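CRISPR system Cmr subunit Cmr1-1 (Pyrococcus furiosus, PDB 4W8Z) binds RNA as a capping subunit of the type III-B CRISPR Cmr ribonucleoprotein complex, part of an adaptive immune system against viruses and other mobile genetic elements. Local coordinates at residues Glu32-Ser37 with Arg158-Thr163; Arg47-Ser52 with Ala221-Ser226; Arg253-Lys258 with Asn320-Phe325; Ala281-Phe286 with Phe302-Phe307. All coordinates share one frame; numbering follows the deposited sequence.

Contact 1: residues Glu32-Ser37 with Arg158-Thr163; sequences EVRSPS and RSRRGT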
loop_
_atom_site.group_PDB
_atom_site.type_symbol
_atom_site.label_atom_id
_atom_site.label_comp_id
_atom_site.label_asym_id
_atom_site.label_seq_id
_atom_site.Cartn_x
_atom_site.Cartn_y
_atom_site.Cartn_z
ATOM N N GLU A 32 -0.509 -17.348 2.440
ATOM C CA GLU A 32 -1.467 -16.244 2.517
ATOM C C GLU A 32 -0.916 -15.145 3.414
ATOM O O GLU A 32 -1.175 -13.961 3.197
ATOM C CB GLU A 32 -2.828 -16.721 3.042
ATOM C CG GLU A 32 -3.832 -15.602 3.345
ATOM C CD GLU A 32 -4.352 -14.902 2.093
ATOM O OE1 GLU A 32 -4.300 -15.507 0.999
ATOM O OE2 GLU A 32 -4.813 -13.741 2.207
ATOM N N VAL A 33 -0.145 -15.546 4.419
ATOM C CA VAL A 33 0.437 -14.598 5.358
ATOM C C VAL A 33 1.653 -13.919 4.732
ATOM O O VAL A 33 2.795 -14.157 5.131
ATOM C CB VAL A 33 0.832 -15.288 6.682
ATOM C CG1 VAL A 33 1.157 -14.255 7.752
ATOM C CG2 VAL A 33 -0.298 -16.179 7.156
ATOM N N ARG A 34 1.393 -13.090 3.726
ATOM C CA ARG A 34 2.420 -12.228 3.156
ATOM C C ARG A 34 2.635 -11.020 4.055
ATOM O O ARG A 34 1.681 -10.377 4.488
ATOM C CB ARG A 34 2.044 -11.765 1.748
ATOM C CG ARG A 34 2.613 -12.618 0.624
ATOM C CD ARG A 34 2.845 -11.780 -0.635
ATOM N NE ARG A 34 1.684 -10.960 -0.986
ATOM C CZ ARG A 34 1.631 -9.635 -0.869
ATOM N NH1 ARG A 34 2.675 -8.958 -0.408
ATOM N NH2 ARG A 34 0.528 -8.985 -1.217
ATOM N N SER A 35 3.893 -10.709 4.331
ATOM C CA SER A 35 4.210 -9.598 5.213
ATOM C C SER A 35 5.358 -8.771 4.652
ATOM O O SER A 35 6.519 -9.015 4.983
ATOM C CB SER A 35 4.555 -10.112 6.611
ATOM O OG SER A 35 4.653 -9.051 7.541
ATOM N N PRO A 36 5.037 -7.798 3.781
ATOM C CA PRO A 36 6.043 -6.890 3.222
ATOM C C PRO A 36 6.838 -6.165 4.300
ATOM O O PRO A 36 6.253 -5.562 5.206
ATOM C CB PRO A 36 5.205 -5.894 2.414
ATOM C CG PRO A 36 3.996 -6.672 2.021
ATOM C CD PRO A 36 3.707 -7.572 3.186
ATOM N N SER A 37 8.162 -6.238 4.209
ATOM C CA SER A 37 9.035 -5.511 5.118
ATOM C C SER A 37 9.222 -4.102 4.579
ATOM O O SER A 37 8.802 -3.803 3.462
ATOM C CB SER A 37 10.384 -6.216 5.262
ATOM O OG SER A 37 11.137 -6.115 4.063
ATOM N N ARG A 158 -1.773 -7.962 5.813
ATOM C CA ARG A 158 -3.037 -7.254 5.574
ATOM C C ARG A 158 -2.873 -5.744 5.369
ATOM O O ARG A 158 -3.818 -4.979 5.560
ATOM C CB ARG A 158 -4.022 -7.520 6.720
ATOM C CG ARG A 158 -4.679 -8.879 6.653
ATOM C CD ARG A 158 -5.614 -8.964 5.453
ATOM N NE ARG A 158 -6.060 -10.331 5.224
ATOM C CZ ARG A 158 -5.491 -11.169 4.364
ATOM N NH1 ARG A 158 -4.456 -10.773 3.636
ATOM N NH2 ARG A 158 -5.958 -12.405 4.228
ATOM N N SER A 159 -1.686 -5.324 4.944
ATOM C CA SER A 159 -1.398 -3.901 4.756
ATOM C C SER A 159 -2.150 -3.273 3.571
ATOM O O SER A 159 -2.252 -2.051 3.479
ATOM C CB SER A 159 0.110 -3.688 4.598
ATOM O OG SER A 159 0.724 -4.840 4.041
ATOM N N ARG A 160 -2.681 -4.102 2.676
ATOM C CA ARG A 160 -3.557 -3.607 1.614
ATOM C C ARG A 160 -4.966 -3.370 2.143
ATOM O O ARG A 160 -5.820 -2.814 1.447
ATOM C CB ARG A 160 -3.599 -4.583 0.439
ATOM C CG ARG A 160 -2.306 -4.639 -0.357
ATOM C CD ARG A 160 -2.359 -5.732 -1.405
ATOM N NE ARG A 160 -2.552 -7.037 -0.789
ATOM C CZ ARG A 160 -2.833 -8.152 -1.455
ATOM N NH1 ARG A 160 -2.967 -8.133 -2.776
ATOM N NH2 ARG A 160 -2.987 -9.289 -0.795
ATOM N N ARG A 161 -5.202 -3.789 3.381
ATOM C CA ARG A 161 -6.509 -3.630 4.000
ATOM C C ARG A 161 -6.448 -2.849 5.308
ATOM O O ARG A 161 -7.163 -3.169 6.259
ATOM C CB ARG A 161 -7.152 -4.990 4.266
ATOM C CG ARG A 161 -7.509 -5.797 3.037
ATOM C CD ARG A 161 -8.441 -6.918 3.446
ATOM N NE ARG A 161 -8.652 -7.908 2.397
ATOM C CZ ARG A 161 -9.541 -8.894 2.481
ATOM N NH1 ARG A 161 -10.305 -9.009 3.565
ATOM N NH2 ARG A 161 -9.671 -9.760 1.482
ATOM N N GLY A 162 -5.587 -1.841 5.371
ATOM C CA GLY A 162 -5.624 -0.916 6.486
ATOM C C GLY A 162 -4.588 -1.076 7.581
ATOM O O GLY A 162 -4.477 -0.206 8.435
ATOM N N THR A 163 -3.830 -2.165 7.581
ATOM C CA THR A 163 -2.786 -2.310 8.588
ATOM C C THR A 163 -1.471 -1.703 8.108
ATOM O O THR A 163 -1.226 -1.587 6.908
ATOM C CB THR A 163 -2.541 -3.787 8.966
ATOM O OG1 THR A 163 -1.798 -4.434 7.929
ATOM C CG2 THR A 163 -3.852 -4.516 9.188
#

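Contact 2: residues Arg47-Ser52 with Ala221-Ser226; sequences RALAGS and ATLKFS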
loop_
_atom_site.group_PDB
_atom_site.type_symbol
_atom_site.label_atom_id
_atom_site.label_comp_id
_atom_site.label_asym_id
_atom_site.label_seq_id
_atom_site.Cartn_x
_atom_site.Cartn_y
_atom_site.Cartn_z
ATOM N N ARG A 47 9.806 0.239 -8.147
ATOM C CA ARG A 47 9.375 -0.301 -9.429
ATOM C C ARG A 47 8.151 0.442 -9.945
ATOM O O ARG A 47 7.991 0.633 -11.148
ATOM C CB ARG A 47 9.067 -1.791 -9.312
ATOM C CG ARG A 47 10.226 -2.638 -8.827
ATOM C CD ARG A 47 9.974 -4.096 -9.160
ATOM N NE ARG A 47 9.547 -4.229 -10.551
ATOM C CZ ARG A 47 9.505 -5.375 -11.222
ATOM N NH1 ARG A 47 9.870 -6.508 -10.637
ATOM N NH2 ARG A 47 9.100 -5.383 -12.484
ATOM N N ALA A 48 7.290 0.857 -9.024
ATOM C CA ALA A 48 6.077 1.579 -9.385
ATOM C C ALA A 48 6.406 2.989 -9.862
ATOM O O ALA A 48 5.747 3.520 -10.757
ATOM C CB ALA A 48 5.116 1.626 -8.208
ATOM N N LEU A 49 7.427 3.595 -9.262
ATOM C CA LEU A 49 7.872 4.921 -9.679
ATOM C C LEU A 49 8.608 4.851 -11.011
ATOM O O LEU A 49 8.199 5.470 -11.992
ATOM C CB LEU A 49 8.779 5.557 -8.621
ATOM C CG LEU A 49 8.169 5.883 -7.257
ATOM C CD1 LEU A 49 9.134 6.722 -6.429
ATOM C CD2 LEU A 49 6.830 6.588 -7.405
ATOM N N ALA A 50 9.698 4.091 -11.033
ATOM C CA ALA A 50 10.534 3.977 -12.222
ATOM C C ALA A 50 9.765 3.373 -13.394
ATOM O O ALA A 50 9.908 3.821 -14.532
ATOM C CB ALA A 50 11.775 3.148 -11.918
ATOM N N GLY A 51 8.939 2.370 -13.108
ATOM C CA GLY A 51 8.142 1.717 -14.131
ATOM C C GLY A 51 7.225 2.668 -14.878
ATOM O O GLY A 51 6.796 2.376 -15.994
ATOM N N SER A 52 6.930 3.811 -14.266
ATOM C CA SER A 52 6.089 4.827 -14.888
ATOM C C SER A 52 6.730 5.385 -16.151
ATOM O O SER A 52 6.046 5.941 -17.008
ATOM C CB SER A 52 5.808 5.972 -13.911
ATOM O OG SER A 52 5.102 5.519 -12.769
ATOM N N ALA A 221 1.977 -2.600 -12.117
ATOM C CA ALA A 221 1.503 -1.434 -11.383
ATOM C C ALA A 221 2.529 -0.312 -11.401
ATOM O O ALA A 221 3.714 -0.533 -11.149
ATOM C CB ALA A 221 1.164 -1.810 -9.949
ATOM N N THR A 222 2.067 0.892 -11.716
ATOM C CA THR A 222 2.911 2.076 -11.685
ATOM C C THR A 222 2.171 3.204 -10.985
ATOM O O THR A 222 0.938 3.205 -10.928
ATOM C CB THR A 222 3.318 2.551 -13.098
ATOM O OG1 THR A 222 2.160 3.023 -13.801
ATOM C CG2 THR A 222 3.984 1.432 -13.885
ATOM N N LEU A 223 2.921 4.167 -10.458
ATOM C CA LEU A 223 2.314 5.339 -9.848
ATOM C C LEU A 223 1.557 6.158 -10.886
ATOM O O LEU A 223 0.442 6.610 -10.634
ATOM C CB LEU A 223 3.370 6.213 -9.171
ATOM C CG LEU A 223 2.808 7.560 -8.700
ATOM C CD1 LEU A 223 1.776 7.355 -7.603
ATOM C CD2 LEU A 223 3.905 8.517 -8.260
ATOM N N LYS A 224 2.174 6.342 -12.051
ATOM C CA LYS A 224 1.605 7.168 -13.114
ATOM C C LYS A 224 0.197 6.744 -13.489
ATOM O O LYS A 224 -0.688 7.582 -13.657
ATOM C CB LYS A 224 2.482 7.126 -14.363
ATOM C CG LYS A 224 2.058 8.121 -15.433
ATOM C CD LYS A 224 2.702 7.812 -16.766
ATOM C CE LYS A 224 2.804 9.060 -17.623
ATOM N NZ LYS A 224 3.762 10.040 -17.029
ATOM N N PHE A 225 -0.008 5.440 -13.621
ATOM C CA PHE A 225 -1.306 4.928 -14.027
ATOM C C PHE A 225 -2.071 4.359 -12.846
ATOM O O PHE A 225 -2.354 3.162 -12.791
ATOM C CB PHE A 225 -1.138 3.877 -15.124
ATOM C CG PHE A 225 -0.589 4.438 -16.406
ATOM C CD1 PHE A 225 -1.400 5.174 -17.257
ATOM C CD2 PHE A 225 0.741 4.252 -16.751
ATOM C CE1 PHE A 225 -0.900 5.701 -18.429
ATOM C CE2 PHE A 225 1.246 4.778 -17.922
ATOM C CZ PHE A 225 0.424 5.504 -18.762
ATOM N N SER A 226 -2.405 5.233 -11.902
ATOM C CA SER A 226 -3.161 4.833 -10.723
ATOM C C SER A 226 -4.115 5.939 -10.283
ATOM O O SER A 226 -3.983 7.083 -10.707
ATOM C CB SER A 226 -2.212 4.465 -9.576
ATOM O OG SER A 226 -1.511 5.603 -9.106
#

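Contact 3: residues Arg253-Lys258 with Asn320-Phe325; sequences RRRIKK and NVLSNF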
loop_
_atom_site.group_PDB
_atom_site.type_symbol
_atom_site.label_atom_id
_atom_site.label_comp_id
_atom_site.label_asym_id
_atom_site.label_seq_id
_atom_site.Cartn_x
_atom_site.Cartn_y
_atom_site.Cartn_z
ATOM N N ARG A 253 -20.708 -9.257 1.223
ATOM C CA ARG A 253 -22.020 -9.898 1.256
ATOM C C ARG A 253 -22.565 -10.114 -0.155
ATOM O O ARG A 253 -23.012 -11.207 -0.498
ATOM C CB ARG A 253 -23.006 -9.071 2.081
ATOM C CG ARG A 253 -24.293 -9.809 2.405
ATOM C CD ARG A 253 -25.323 -8.904 3.061
ATOM N NE ARG A 253 -25.762 -7.829 2.176
ATOM C CZ ARG A 253 -26.624 -7.991 1.178
ATOM N NH1 ARG A 253 -27.133 -9.190 0.927
ATOM N NH2 ARG A 253 -26.974 -6.955 0.423
ATOM N N ARG A 254 -22.507 -9.068 -0.974
ATOM C CA ARG A 254 -22.974 -9.151 -2.353
ATOM C C ARG A 254 -22.039 -10.010 -3.203
ATOM O O ARG A 254 -22.467 -10.660 -4.158
ATOM C CB ARG A 254 -23.101 -7.755 -2.960
ATOM C CG ARG A 254 -24.075 -6.867 -2.231
ATOM C CD ARG A 254 -24.310 -5.583 -2.989
ATOM N NE ARG A 254 -25.095 -4.637 -2.204
ATOM C CZ ARG A 254 -25.429 -3.419 -2.613
ATOM N NH1 ARG A 254 -25.051 -2.990 -3.811
ATOM N NH2 ARG A 254 -26.144 -2.631 -1.822
ATOM N N ARG A 255 -20.761 -9.998 -2.850
ATOM C CA ARG A 255 -19.756 -10.773 -3.559
ATOM C C ARG A 255 -20.045 -12.265 -3.447
ATOM O O ARG A 255 -20.024 -12.987 -4.443
ATOM C CB ARG A 255 -18.367 -10.454 -3.008
ATOM C CG ARG A 255 -17.233 -11.015 -3.819
ATOM C CD ARG A 255 -15.907 -10.599 -3.224
ATOM N NE ARG A 255 -15.015 -10.064 -4.243
ATOM C CZ ARG A 255 -13.798 -9.603 -3.994
ATOM N NH1 ARG A 255 -13.328 -9.614 -2.753
ATOM N NH2 ARG A 255 -13.054 -9.133 -4.984
ATOM N N ILE A 256 -20.324 -12.711 -2.224
ATOM C CA ILE A 256 -20.681 -14.099 -1.952
ATOM C C ILE A 256 -21.896 -14.532 -2.774
ATOM O O ILE A 256 -21.869 -15.568 -3.436
ATOM C CB ILE A 256 -20.973 -14.316 -0.451
ATOM C CG1 ILE A 256 -19.711 -14.067 0.376
ATOM C CG2 ILE A 256 -21.491 -15.717 -0.202
ATOM C CD1 ILE A 256 -19.968 -13.959 1.859
ATOM N N LYS A 257 -22.956 -13.731 -2.736
ATOM C CA LYS A 257 -24.163 -14.036 -3.489
ATOM C C LYS A 257 -23.882 -14.080 -4.989
ATOM O O LYS A 257 -24.392 -14.944 -5.702
ATOM C CB LYS A 257 -25.261 -13.011 -3.188
ATOM C CG LYS A 257 -25.939 -13.185 -1.838
ATOM C CD LYS A 257 -27.450 -13.164 -1.995
ATOM C CE LYS A 257 -27.981 -11.753 -2.197
ATOM N NZ LYS A 257 -28.398 -11.141 -0.900
ATOM N N LYS A 258 -23.054 -13.150 -5.455
ATOM C CA LYS A 258 -22.751 -13.032 -6.876
ATOM C C LYS A 258 -22.040 -14.270 -7.406
ATOM O O LYS A 258 -22.382 -14.791 -8.469
ATOM C CB LYS A 258 -21.901 -11.786 -7.141
ATOM C CG LYS A 258 -21.578 -11.556 -8.607
ATOM C CD LYS A 258 -21.085 -10.143 -8.859
ATOM C CE LYS A 258 -19.574 -10.056 -8.881
ATOM N NZ LYS A 258 -19.121 -8.698 -9.312
ATOM N N ASN A 320 -8.812 -10.760 -3.086
ATOM C CA ASN A 320 -8.426 -9.356 -3.197
ATOM C C ASN A 320 -9.619 -8.416 -3.316
ATOM O O ASN A 320 -10.633 -8.755 -3.929
ATOM C CB ASN A 320 -7.515 -9.143 -4.405
ATOM C CG ASN A 320 -6.144 -9.741 -4.216
ATOM O OD1 ASN A 320 -5.724 -10.012 -3.093
ATOM N ND2 ASN A 320 -5.427 -9.934 -5.316
ATOM N N VAL A 321 -9.486 -7.227 -2.736
ATOM C CA VAL A 321 -10.486 -6.180 -2.905
ATOM C C VAL A 321 -10.207 -5.416 -4.200
ATOM O O VAL A 321 -9.097 -4.930 -4.410
ATOM C CB VAL A 321 -10.497 -5.212 -1.709
ATOM C CG1 VAL A 321 -11.466 -4.073 -1.954
ATOM C CG2 VAL A 321 -10.857 -5.961 -0.433
ATOM N N LEU A 322 -11.208 -5.324 -5.071
ATOM C CA LEU A 322 -11.015 -4.714 -6.383
ATOM C C LEU A 322 -11.649 -3.338 -6.469
ATOM O O LEU A 322 -12.291 -2.877 -5.528
ATOM C CB LEU A 322 -11.584 -5.610 -7.480
ATOM C CG LEU A 322 -11.035 -7.035 -7.551
ATOM C CD1 LEU A 322 -11.609 -7.732 -8.771
ATOM C CD2 LEU A 322 -9.504 -7.036 -7.579
ATOM N N SER A 323 -11.478 -2.688 -7.614
ATOM C CA SER A 323 -11.846 -1.287 -7.757
ATOM C C SER A 323 -13.349 -1.040 -7.707
ATOM O O SER A 323 -13.781 0.089 -7.502
ATOM C CB SER A 323 -11.288 -0.739 -9.060
ATOM O OG SER A 323 -11.874 -1.415 -10.156
ATOM N N ASN A 324 -14.154 -2.081 -7.885
ATOM C CA ASN A 324 -15.602 -1.907 -7.797
ATOM C C ASN A 324 -16.072 -1.744 -6.348
ATOM O O ASN A 324 -17.269 -1.622 -6.081
ATOM C CB ASN A 324 -16.328 -3.075 -8.463
ATOM C CG ASN A 324 -15.967 -4.413 -7.859
ATOM O OD1 ASN A 324 -14.930 -4.567 -7.224
ATOM N ND2 ASN A 324 -16.823 -5.396 -8.069
ATOM N N PHE A 325 -15.117 -1.745 -5.423
ATOM C CA PHE A 325 -15.387 -1.552 -4.005
ATOM C C PHE A 325 -15.594 -0.073 -3.671
ATOM O O PHE A 325 -16.129 0.264 -2.615
ATOM C CB PHE A 325 -14.241 -2.144 -3.178
ATOM C CG PHE A 325 -14.218 -1.707 -1.737
ATOM C CD1 PHE A 325 -15.185 -2.139 -0.846
ATOM C CD2 PHE A 325 -13.209 -0.877 -1.270
ATOM C CE1 PHE A 325 -15.153 -1.745 0.483
ATOM C CE2 PHE A 325 -13.174 -0.476 0.055
ATOM C CZ PHE A 325 -14.146 -0.915 0.933
#

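Contact 4: residues Ala281-Phe286 with Phe302-Phe307; sequences ASPLWF and FFQSTF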
loop_
_atom_site.group_PDB
_atom_site.type_symbol
_atom_site.label_atom_id
_atom_site.label_comp_id
_atom_site.label_asym_id
_atom_site.label_seq_id
_atom_site.Cartn_x
_atom_site.Cartn_y
_atom_site.Cartn_z
ATOM N N ALA A 281 -11.569 -5.542 -13.595
ATOM C CA ALA A 281 -11.384 -4.596 -12.499
ATOM C C ALA A 281 -9.986 -4.730 -11.896
ATOM O O ALA A 281 -9.323 -5.759 -12.040
ATOM C CB ALA A 281 -12.451 -4.793 -11.434
ATOM N N SER A 282 -9.551 -3.680 -11.211
ATOM C CA SER A 282 -8.154 -3.530 -10.837
ATOM C C SER A 282 -7.952 -3.621 -9.330
ATOM O O SER A 282 -8.898 -3.414 -8.567
ATOM C CB SER A 282 -7.641 -2.194 -11.367
ATOM O OG SER A 282 -8.042 -2.014 -12.716
ATOM N N PRO A 283 -6.721 -3.945 -8.894
ATOM C CA PRO A 283 -6.423 -3.993 -7.456
ATOM C C PRO A 283 -6.757 -2.688 -6.732
ATOM O O PRO A 283 -6.540 -1.599 -7.269
ATOM C CB PRO A 283 -4.914 -4.248 -7.417
ATOM C CG PRO A 283 -4.620 -4.927 -8.704
ATOM C CD PRO A 283 -5.556 -4.331 -9.708
ATOM N N LEU A 284 -7.288 -2.806 -5.520
ATOM C CA LEU A 284 -7.543 -1.646 -4.677
ATOM C C LEU A 284 -6.928 -1.862 -3.295
ATOM O O LEU A 284 -7.165 -2.881 -2.653
ATOM C CB LEU A 284 -9.049 -1.380 -4.570
ATOM C CG LEU A 284 -9.525 -0.108 -3.864
ATOM C CD1 LEU A 284 -10.886 0.302 -4.401
ATOM C CD2 LEU A 284 -9.599 -0.303 -2.359
ATOM N N TRP A 285 -6.127 -0.901 -2.849
ATOM C CA TRP A 285 -5.563 -0.947 -1.504
ATOM C C TRP A 285 -6.192 0.157 -0.688
ATOM O O TRP A 285 -6.572 1.188 -1.235
ATOM C CB TRP A 285 -4.046 -0.768 -1.514
ATOM C CG TRP A 285 -3.281 -1.739 -2.352
ATOM C CD1 TRP A 285 -3.781 -2.781 -3.079
ATOM C CD2 TRP A 285 -1.865 -1.752 -2.553
ATOM N NE1 TRP A 285 -2.759 -3.440 -3.720
ATOM C CE2 TRP A 285 -1.573 -2.825 -3.413
ATOM C CE3 TRP A 285 -0.816 -0.952 -2.096
ATOM C CZ2 TRP A 285 -0.278 -3.123 -3.821
ATOM C CZ3 TRP A 285 0.472 -1.251 -2.498
ATOM C CH2 TRP A 285 0.730 -2.328 -3.351
ATOM N N PHE A 286 -6.306 -0.040 0.618
ATOM C CA PHE A 286 -6.696 1.075 1.465
ATOM C C PHE A 286 -5.931 1.090 2.779
ATOM O O PHE A 286 -5.343 0.085 3.192
ATOM C CB PHE A 286 -8.210 1.083 1.719
ATOM C CG PHE A 286 -8.743 -0.162 2.375
ATOM C CD1 PHE A 286 -8.784 -0.276 3.758
ATOM C CD2 PHE A 286 -9.249 -1.197 1.609
ATOM C CE1 PHE A 286 -9.296 -1.413 4.359
ATOM C CE2 PHE A 286 -9.763 -2.336 2.205
ATOM C CZ PHE A 286 -9.784 -2.446 3.582
ATOM N N PHE A 302 -4.772 0.493 -8.874
ATOM C CA PHE A 302 -3.705 0.295 -9.862
ATOM C C PHE A 302 -4.201 -0.252 -11.199
ATOM O O PHE A 302 -4.718 -1.364 -11.259
ATOM C CB PHE A 302 -2.643 -0.662 -9.315
ATOM C CG PHE A 302 -1.917 -0.146 -8.115
ATOM C CD1 PHE A 302 -0.908 0.792 -8.252
ATOM C CD2 PHE A 302 -2.227 -0.613 -6.847
ATOM C CE1 PHE A 302 -0.232 1.266 -7.149
ATOM C CE2 PHE A 302 -1.553 -0.146 -5.739
ATOM C CZ PHE A 302 -0.553 0.795 -5.888
ATOM N N PHE A 303 -4.007 0.503 -12.276
ATOM C CA PHE A 303 -4.452 0.056 -13.594
ATOM C C PHE A 303 -3.271 -0.380 -14.457
ATOM O O PHE A 303 -2.364 0.410 -14.703
ATOM C CB PHE A 303 -5.242 1.163 -14.301
ATOM C CG PHE A 303 -6.386 1.715 -13.485
ATOM C CD1 PHE A 303 -7.501 0.938 -13.220
ATOM C CD2 PHE A 303 -6.347 3.013 -12.994
ATOM C CE1 PHE A 303 -8.552 1.437 -12.474
ATOM C CE2 PHE A 303 -7.398 3.518 -12.249
ATOM C CZ PHE A 303 -8.501 2.728 -11.989
ATOM N N GLN A 304 -3.278 -1.635 -14.904
ATOM C CA GLN A 304 -2.237 -2.130 -15.806
ATOM C C GLN A 304 -2.788 -3.122 -16.834
ATOM O O GLN A 304 -3.994 -3.348 -16.899
ATOM C CB GLN A 304 -1.095 -2.777 -15.016
ATOM C CG GLN A 304 -1.399 -4.167 -14.479
ATOM C CD GLN A 304 -1.636 -4.173 -12.988
ATOM O OE1 GLN A 304 -2.668 -3.700 -12.510
ATOM N NE2 GLN A 304 -0.681 -4.713 -12.239
ATOM N N SER A 305 -1.897 -3.713 -17.627
ATOM C CA SER A 305 -2.294 -4.605 -18.717
ATOM C C SER A 305 -2.572 -6.038 -18.272
ATOM O O SER A 305 -3.490 -6.680 -18.784
ATOM C CB SER A 305 -1.217 -4.620 -19.802
ATOM O OG SER A 305 -1.047 -3.333 -20.363
ATOM N N THR A 306 -1.767 -6.541 -17.340
ATOM C CA THR A 306 -1.934 -7.898 -16.824
ATOM C C THR A 306 -3.309 -8.090 -16.189
ATOM O O THR A 306 -3.753 -7.269 -15.387
ATOM C CB THR A 306 -0.844 -8.248 -15.780
ATOM O OG1 THR A 306 0.418 -8.413 -16.441
ATOM C CG2 THR A 306 -1.188 -9.534 -15.038
ATOM N N PHE A 307 -3.985 -9.169 -16.570
ATOM C CA PHE A 307 -5.271 -9.517 -15.978
ATOM C C PHE A 307 -5.076 -10.162 -14.608
ATOM O O PHE A 307 -4.271 -11.082 -14.454
ATOM C CB PHE A 307 -6.053 -10.451 -16.908
ATOM C CG PHE A 307 -7.188 -11.177 -16.236
ATOM C CD1 PHE A 307 -8.304 -10.491 -15.785
ATOM C CD2 PHE A 307 -7.146 -12.554 -16.075
ATOM C CE1 PHE A 307 -9.351 -11.162 -15.174
ATOM C CE2 PHE A 307 -8.190 -13.229 -15.463
ATOM C CZ PHE A 307 -9.292 -12.532 -15.014
#

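Contact 1: residues Glu32-Ser37 with Arg158-Thr163
Glu32 OE2 takes two bonds from the guanidinium of Arg158. The first, a salt-bridge bond, runs from Arg158 NH2 to Glu32 OE2 at 2.7 Å and is nearly straight (165°); Arg158 NH1 adds a weak one to the same Glu32 OE2 at 3.3 Å. Arg158 presents its edge, with OE2 near the guanidinium plane, while the carboxylate is met on its anti side and stands steeply to that plane. The Arg158 chain folds at chi2 (-68°), which swings the tip back to Glu32 although CB starts out away from it. Asp318 also binds Arg158 NH2 and Lys314 binds Glu32 OE1, so the pair belongs to a wider charge network that probably restrains both groups. Next to it, Arg34 points the edge of its guanidinium at the face of Arg160: Arg34 NH2 lies 3.5 Å from Arg160 CZ, over the centre of the group. The two guanidinium planes are 65° apart, so two like charges meet edge against face. Pro36 CD packs 4.1 Å from Ser159 OG, whose hydroxyl bonds to Gly156 O. Residues 158-163, with a type I turn from Arg158 to Arg161, precede strand 166-172 of the four-stranded antiparallel sheet; sequence and position fit the glycine-rich loop of RAMP proteins.

Contact 2: residues Arg47-Ser52 with Ala221-Ser226
Residues 47-52, near the C-terminal end of helix 38-54, run close against the irregular backbone of 221-226, with the CA atoms of Ala48 and Thr222 3.9 Å apart. Ala48 O receives the backbone N-H of Leu223, its N 2.9 Å away, the donor standing well above the carbonyl plane. Ala48 O also takes the hydroxyl of Ser52, whose OG lies 2.9 Å from it and in the carbonyl plane. Ser52 OG, set beside its own backbone N (chi1 -62°), accepts in turn from Lys224 N at 3.1 Å, along a fairly straight line (163°). Thr222 turns its methyl to the helix, CG2 lying 3.6 Å from Gly51 C, and its OG1 accepts from Phe225 N in an ST motif. On the apolar flank Leu49 and Leu223 lie side by side, CD2 to CD2 at 3.6 Å, near Leu199 of helix 188-206 and Leu152 of helix 136-152. Ser52 thus acts as donor and acceptor at once, relaying between a helix carbonyl and the loop backbone, so that these buried polar atoms are satisfied within a largely hydrophobic setting.

Contact 3: residues Arg253-Lys258 with Asn320-Phe325
Arg255 reaches from helix 237-264 to the backbone of Asn320, its CB pointing toward the loop 320-325. CG stands opposite the backbone N (chi1 -170°), and the chain stays extended through CD before turning at chi3, which delivers a flat guanidinium to Asn320 O edge-on. Arg255 NH2 makes the main bond to Asn320 O, 2.7 Å long, coming in nearly on the line of the C=O bond (169°). Arg255 NH1 adds a weak bond to Asn320 O at 3.1 Å. The edge of the guanidinium also meets Leu322, with Arg255 NH2 3.9 Å from Leu322 CG, and the Leu322 chain crosses the arginine at about a right angle. Glu310 forms a salt bridge with NH2, so this one nitrogen serves both a carboxylate and a carbonyl and probably holds the head in place. Around this link, helix 237-264 lies against the loop through Tyr251, whose hydroxyl bonds to Leu322 N and Asn324 OD1 and whose ring meets Phe325 edge-to-face; on the far flank, Val321 pairs by its backbone with Leu284 of strand 284-291.

Contact 4: residues Ala281-Phe286 with Phe302-Phe307
The six-membered ring of Trp285 offers a face to the edge of Phe302, whose CE2 sits over the middle of the indole, 3.5 Å from Trp285 CE2. Ring centroids lie 4.7 Å apart with the planes at 64°, a T-shaped (edge-to-face) pair. Trp285 also meets the ring of Trp44 at an oblique angle and is touched by Arg160. The Phe303 ring is approached differently: Ser282 OG comes to its edge at CD1, near the ring plane. The backbone explains why the aromatics meet. Strands 284-291 and 294-302 form an antiparallel beta-hairpin, in which Trp285 pairs with Ile300, and Phe302 N extends the ladder with a bond to Pro283 O at 3.2 Å (N-H...O 160°). Phe302 lies two residues beyond Ile300, the backbone partner of Trp285, so its ring can come to the same side of the sheet as the indole. Pro283 has no N-H to return a bond; instead its CD packs 3.5 Å from Phe302 O. Phe302 has its CG beside the backbone N (chi1 -64°), which puts the ring alongside the hairpin to reach Trp285, and it also packs on Ala221 and Ser226. The backbone of Phe303 bonds to Phe225, which immediately precedes strand 226-231, the other neighbour of strand 294-302 in the sheet.

Contact 2 is the buried one, built of backbone and hydroxyl bonds beside leucines, whereas contacts 1, 3 and 4 are partly buried. Contacts 1 and 3 are both carried by arginines, but the first pairs charge with a carboxylate and the second binds a loop carbonyl. Contact 4 relies mainly on aromatic rings around one ladder bond, and it is where the others converge: Arg160 O of contact 1 probably bonds to Phe286 N, and contacts 2 and 3 also join it by backbone bonds. Contact 1 thereby ties the RAMP superfamily region to the C-terminal Cmr1 region, which holds contacts 3 and 4; contacts 1 and 2 do not touch.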